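Local coordinates for protein B-agarase (Agarivorans gilvus, PDB 5Z6P) that probably hydrolyses the beta-glycosidic bonds of agarose, as a glycoside hydrolase of family 50 with a carbohydrate-binding-like domain, at residues Q694-Y699 and V748-R753; P299-G304 and T702-P707. One frame throughout, in Å; residues are numbered along the deposited sequence.

Interaction 1: residues Q694-Y699 and V748-R753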
loop_
_atom_site.group_PDB
_atom_site.type_symbol
_atom_site.label_atom_id
_atom_site.label_comp_id
_atom_site.label_asym_id
_atom_site.label_seq_id
_atom_site.Cartn_x
_atom_site.Cartn_y
_atom_site.Cartn_z
ATOM N N GLN A 694 -0.466 18.215 -4.789
ATOM C CA GLN A 694 -1.759 18.690 -4.271
ATOM C C GLN A 694 -2.450 17.600 -3.444
ATOM O O GLN A 694 -2.979 17.857 -2.354
ATOM C CB GLN A 694 -2.688 19.142 -5.406
ATOM C CG GLN A 694 -2.316 20.480 -6.070
ATOM C CD GLN A 694 -3.031 20.701 -7.409
ATOM O OE1 GLN A 694 -3.455 19.753 -8.067
ATOM N NE2 GLN A 694 -3.151 21.955 -7.817
ATOM N N MET A 695 -2.445 16.380 -3.954
ATOM C CA MET A 695 -3.135 15.322 -3.241
ATOM C C MET A 695 -2.384 14.944 -1.971
ATOM O O MET A 695 -3.006 14.573 -0.985
ATOM C CB MET A 695 -3.350 14.115 -4.154
ATOM C CG MET A 695 -4.321 14.438 -5.290
ATOM S SD MET A 695 -4.643 13.079 -6.419
ATOM C CE MET A 695 -5.723 12.058 -5.400
ATOM N N PHE A 696 -1.056 15.048 -1.992
ATOM C CA PHE A 696 -0.255 14.822 -0.795
ATOM C C PHE A 696 -0.717 15.790 0.302
ATOM O O PHE A 696 -0.939 15.397 1.450
ATOM C CB PHE A 696 1.237 15.011 -1.078
ATOM C CG PHE A 696 2.116 14.899 0.145
ATOM C CD1 PHE A 696 2.332 15.999 0.970
ATOM C CD2 PHE A 696 2.741 13.697 0.456
ATOM C CE1 PHE A 696 3.131 15.902 2.090
ATOM C CE2 PHE A 696 3.549 13.585 1.580
ATOM C CZ PHE A 696 3.740 14.692 2.409
ATOM N N GLU A 697 -0.870 17.053 -0.072
ATOM C CA GLU A 697 -1.252 18.070 0.889
ATOM C C GLU A 697 -2.647 17.807 1.426
ATOM O O GLU A 697 -2.864 17.893 2.624
ATOM C CB GLU A 697 -1.179 19.474 0.267
ATOM C CG GLU A 697 -1.545 20.558 1.233
ATOM C CD GLU A 697 -1.071 21.929 0.792
ATOM O OE1 GLU A 697 -0.912 22.143 -0.423
ATOM O OE2 GLU A 697 -0.850 22.776 1.678
ATOM N N ARG A 698 -3.585 17.482 0.543
ATOM C CA ARG A 698 -4.952 17.208 0.954
ATOM C C ARG A 698 -5.014 16.037 1.944
ATOM O O ARG A 698 -5.725 16.096 2.946
ATOM C CB ARG A 698 -5.835 16.917 -0.254
ATOM C CG ARG A 698 -6.288 18.157 -1.031
ATOM C CD ARG A 698 -7.281 17.761 -2.132
ATOM N NE ARG A 698 -6.877 18.321 -3.412
ATOM C CZ ARG A 698 -6.898 17.666 -4.560
ATOM N NH1 ARG A 698 -7.322 16.413 -4.619
ATOM N NH2 ARG A 698 -6.495 18.273 -5.654
ATOM N N TYR A 699 -4.263 14.981 1.658
ATOM C CA TYR A 699 -4.164 13.856 2.579
ATOM C C TYR A 699 -3.682 14.348 3.921
ATOM O O TYR A 699 -4.322 14.104 4.926
ATOM C CB TYR A 699 -3.222 12.766 2.050
ATOM C CG TYR A 699 -3.258 11.446 2.845
ATOM C CD1 TYR A 699 -2.660 11.329 4.096
ATOM C CD2 TYR A 699 -3.870 10.318 2.314
ATOM C CE1 TYR A 699 -2.684 10.095 4.806
ATOM C CE2 TYR A 699 -3.909 9.100 3.020
ATOM C CZ TYR A 699 -3.320 8.994 4.248
ATOM O OH TYR A 699 -3.371 7.777 4.901
ATOM N N VAL A 748 8.110 17.834 -3.068
ATOM C CA VAL A 748 8.929 18.639 -2.168
ATOM C C VAL A 748 8.194 19.902 -1.707
ATOM O O VAL A 748 8.197 20.242 -0.516
ATOM C CB VAL A 748 10.255 19.055 -2.840
ATOM C CG1 VAL A 748 11.042 19.988 -1.941
ATOM C CG2 VAL A 748 11.081 17.830 -3.191
ATOM N N ASP A 749 7.554 20.592 -2.642
ATOM C CA ASP A 749 6.866 21.827 -2.291
ATOM C C ASP A 749 5.665 21.541 -1.380
ATOM O O ASP A 749 5.433 22.254 -0.418
ATOM C CB ASP A 749 6.395 22.586 -3.530
ATOM C CG ASP A 749 7.543 23.142 -4.386
ATOM O OD1 ASP A 749 8.734 23.122 -3.999
ATOM O OD2 ASP A 749 7.218 23.602 -5.483
ATOM N N ALA A 750 4.891 20.516 -1.705
ATOM C CA ALA A 750 3.769 20.125 -0.856
ATOM C C ALA A 750 4.245 19.731 0.542
ATOM O O ALA A 750 3.682 20.170 1.535
ATOM C CB ALA A 750 2.994 18.996 -1.491
ATOM N N ALA A 751 5.289 18.913 0.612
ATOM C CA ALA A 751 5.887 18.556 1.893
ATOM C C ALA A 751 6.211 19.814 2.711
ATOM O O ALA A 751 5.928 19.873 3.904
ATOM C CB ALA A 751 7.138 17.724 1.689
ATOM N N LYS A 752 6.794 20.821 2.067
ATOM C CA LYS A 752 7.141 22.059 2.771
ATOM C C LYS A 752 5.903 22.841 3.261
ATOM O O LYS A 752 5.892 23.337 4.380
ATOM C CB LYS A 752 8.017 22.958 1.884
ATOM C CG LYS A 752 9.440 22.441 1.743
ATOM C CD LYS A 752 10.321 23.409 1.002
ATOM C CE LYS A 752 11.702 22.825 0.798
ATOM N NZ LYS A 752 12.667 23.847 0.320
ATOM N N ARG A 753 4.866 22.938 2.439
ATOM C CA ARG A 753 3.625 23.574 2.872
ATOM C C ARG A 753 3.022 22.839 4.075
ATOM O O ARG A 753 2.691 23.461 5.069
ATOM C CB ARG A 753 2.612 23.648 1.724
ATOM C CG ARG A 753 3.062 24.555 0.556
ATOM C CD ARG A 753 1.909 24.878 -0.371
ATOM N NE ARG A 753 1.277 23.666 -0.870
ATOM C CZ ARG A 753 1.694 22.976 -1.926
ATOM N NH1 ARG A 753 2.740 23.397 -2.628
ATOM N NH2 ARG A 753 1.057 21.872 -2.278
#
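E697 and R753 meet with their side chains crossing at about a right angle, the guanidinium turned edge-on to the carboxylate. The grip is side-on but converges on a single oxygen: E697 OE1 lies 2.7 Å from R753 NE and 2.7 Å from R753 NH2, almost in the guanidinium plane. Relative to the carboxylate plane, which is 39° from that of the guanidinium, both donors stand above the same face, and both bonds of this salt bridge are clearly bent. The arginine chain bends at its CG-CD bond (chi3 -56°), which brings a face of its guanidinium over A750 CA. F696, whose CG lies anti to the backbone N, sends its ring obliquely against the other helix, with F696 CD1 3.9 Å from A750 CB and F696 CE1 3.8 Å from A751 CA. M747 and V754 of helix 745-762 also touch this ring. The axes of the two segments come to 8.6 Å at a crossing angle of -24°, an approach consistent with alanines at the interface, so a salt bridge flanks an apolar seam. This is close, near-parallel helix-helix packing, here between helices 689-704 and 745-762.

Interaction 2: residues P299-G304 and T702-P707; sequences PYFATG and TVVDNP
F301, at the break in strand 299-305, packs against V703 and V704 at the C-terminal part of helix 689-704, a helix-on-sheet contact that is probably part of the (beta/alpha)8 barrel expected for this glycoside hydrolase family. The strand neighbours and runs parallel to strand 709-714, which follows the helix in sequence, so the helix lies against the sheet its own chain then enters.

The contact between the segments is apolar. F301 carries all of the strand's share: its CB points toward the helix, and with CG anti to the backbone N (chi1 -171°) the ring reaches across a gap of 8.5 Å between F301 CA and V704 CA. The far end of the ring does the touching. One methyl of each valine takes part, and the summed buried area is modest, 117 Å². The same phenylalanine also touches M758 of helix 745-762, while V703 rests on F709 and A712 of the neighbouring strand.

Polar bonds around this apolar meeting hold both backbones. F301 N donates to the hydroxyl of Y759, and F301 O receives T431 OG1. Beyond the valines the chain turns, with N706 N bonded to V703 O at 3.0 Å, and N706 O takes a hydrogen bond from R762 NH1.

At the ring's tip the two valines arrive differently: V703 CG1 sits near the ring plane, at the edge, 4.0 Å from F301 CZ, whereas V704 CG2 comes obliquely, 3.9 Å from F301 CZ and 3.9 Å from F301 CE2.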
loop_
_atom_site.group_PDB
_atom_site.type_symbol
_atom_site.label_atom_id
_atom_site.label_comp_id
_atom_site.label_asym_id
_atom_site.label_seq_id
_atom_site.Cartn_x
_atom_site.Cartn_y
_atom_site.Cartn_z
ATOM N N PRO A 299 6.118 19.464 22.004
ATOM C CA PRO A 299 5.119 18.656 21.303
ATOM C C PRO A 299 5.634 18.179 19.939
ATOM O O PRO A 299 6.429 18.858 19.295
ATOM C CB PRO A 299 3.934 19.606 21.153
ATOM C CG PRO A 299 4.156 20.674 22.145
ATOM C CD PRO A 299 5.626 20.811 22.319
ATOM N N TYR A 300 5.207 16.990 19.525
ATOM C CA TYR A 300 5.764 16.378 18.333
ATOM C C TYR A 300 4.681 15.761 17.454
ATOM O O TYR A 300 3.724 15.161 17.924
ATOM C CB TYR A 300 6.824 15.342 18.739
ATOM C CG TYR A 300 7.552 14.638 17.600
ATOM C CD1 TYR A 300 8.701 15.182 17.040
ATOM C CD2 TYR A 300 7.104 13.410 17.114
ATOM C CE1 TYR A 300 9.376 14.539 16.011
ATOM C CE2 TYR A 300 7.779 12.752 16.085
ATOM C CZ TYR A 300 8.919 13.326 15.540
ATOM O OH TYR A 300 9.593 12.689 14.540
ATOM N N PHE A 301 4.842 15.957 16.157
ATOM C CA PHE A 301 3.991 15.361 15.161
ATOM C C PHE A 301 4.936 14.755 14.105
ATOM O O PHE A 301 5.869 15.410 13.644
ATOM C CB PHE A 301 3.040 16.399 14.576
ATOM C CG PHE A 301 1.974 15.824 13.673
ATOM C CD1 PHE A 301 0.761 15.387 14.194
ATOM C CD2 PHE A 301 2.175 15.748 12.295
ATOM C CE1 PHE A 301 -0.226 14.873 13.372
ATOM C CE2 PHE A 301 1.201 15.233 11.458
ATOM C CZ PHE A 301 -0.005 14.800 11.989
ATOM N N ALA A 302 4.717 13.493 13.754
ATOM C CA ALA A 302 5.695 12.750 12.936
ATOM C C ALA A 302 5.388 12.778 11.445
ATOM O O ALA A 302 4.407 12.203 11.007
ATOM C CB ALA A 302 5.787 11.296 13.410
ATOM N N THR A 303 6.241 13.433 10.661
ATOM C CA THR A 303 6.096 13.385 9.205
ATOM C C THR A 303 7.409 12.922 8.586
ATOM O O THR A 303 8.486 13.323 9.024
ATOM C CB THR A 303 5.683 14.759 8.597
ATOM O OG1 THR A 303 6.634 15.766 8.974
ATOM C CG2 THR A 303 4.286 15.166 9.086
ATOM N N GLY A 304 7.314 12.066 7.576
ATOM C CA GLY A 304 8.500 11.493 6.962
ATOM C C GLY A 304 8.180 10.420 5.946
ATOM O O GLY A 304 7.015 10.144 5.691
ATOM N N THR A 702 -5.905 16.343 6.448
ATOM C CA THR A 702 -6.845 15.408 6.980
ATOM C C THR A 702 -6.309 14.647 8.223
ATOM O O THR A 702 -7.051 14.354 9.176
ATOM C CB THR A 702 -7.236 14.497 5.805
ATOM O OG1 THR A 702 -8.594 14.717 5.401
ATOM C CG2 THR A 702 -6.905 13.129 6.040
ATOM N N VAL A 703 -5.007 14.398 8.254
ATOM C CA VAL A 703 -4.405 13.710 9.391
ATOM C C VAL A 703 -4.108 14.716 10.496
ATOM O O VAL A 703 -4.365 14.450 11.671
ATOM C CB VAL A 703 -3.122 12.962 8.986
ATOM C CG1 VAL A 703 -2.492 12.252 10.188
ATOM C CG2 VAL A 703 -3.420 11.969 7.845
ATOM N N VAL A 704 -3.573 15.871 10.114
ATOM C CA VAL A 704 -3.297 16.933 11.070
ATOM C C VAL A 704 -4.587 17.350 11.778
ATOM O O VAL A 704 -4.560 17.662 12.962
ATOM C CB VAL A 704 -2.640 18.155 10.394
ATOM C CG1 VAL A 704 -2.436 19.271 11.389
ATOM C CG2 VAL A 704 -1.307 17.763 9.819
ATOM N N ASP A 705 -5.706 17.307 11.057
ATOM C CA ASP A 705 -7.003 17.711 11.598
ATOM C C ASP A 705 -7.631 16.640 12.495
ATOM O O ASP A 705 -8.583 16.915 13.213
ATOM C CB ASP A 705 -7.993 18.046 10.479
ATOM C CG ASP A 705 -7.751 19.424 9.849
ATOM O OD1 ASP A 705 -6.951 20.211 10.386
ATOM O OD2 ASP A 705 -8.375 19.711 8.815
ATOM N N ASN A 706 -7.131 15.413 12.421
ATOM C CA ASN A 706 -7.731 14.339 13.204
ATOM C C ASN A 706 -7.054 14.238 14.560
ATOM O O ASN A 706 -5.850 13.999 14.656
ATOM C CB ASN A 706 -7.669 12.995 12.467
ATOM C CG ASN A 706 -8.478 11.924 13.165
ATOM O OD1 ASN A 706 -8.198 11.583 14.315
ATOM N ND2 ASN A 706 -9.495 11.401 12.486
ATOM N N PRO A 707 -7.839 14.397 15.625
ATOM C CA PRO A 707 -7.235 14.517 16.952
ATOM C C PRO A 707 -6.717 13.187 17.525
ATOM O O PRO A 707 -6.187 13.194 18.624
ATOM C CB PRO A 707 -8.382 15.075 17.803
ATOM C CG PRO A 707 -9.613 14.557 17.143
ATOM C CD PRO A 707 -9.313 14.476 15.671
#

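Past the N-terminal beta domain the chain reaches strand 299-305, and interaction 2 closes a span of 397 residues when helix 689-704 returns to it. Before that return is complete, the same helix has supplied residues 694-699, which interaction 1 joins to 748-753 after 48 intervening residues. The segments therefore alternate along the sequence (299-304, 694-699, 702-707, 748-753), and the two closures cross. Their centres lie 13 Å apart, on the same side of the chain's centre. Helix 689-704 is the shared element: its earlier turns meet the C-terminal helix 745-762, its last turn meets the sheet, and M758 of helix 745-762 reaches that sheet contact too.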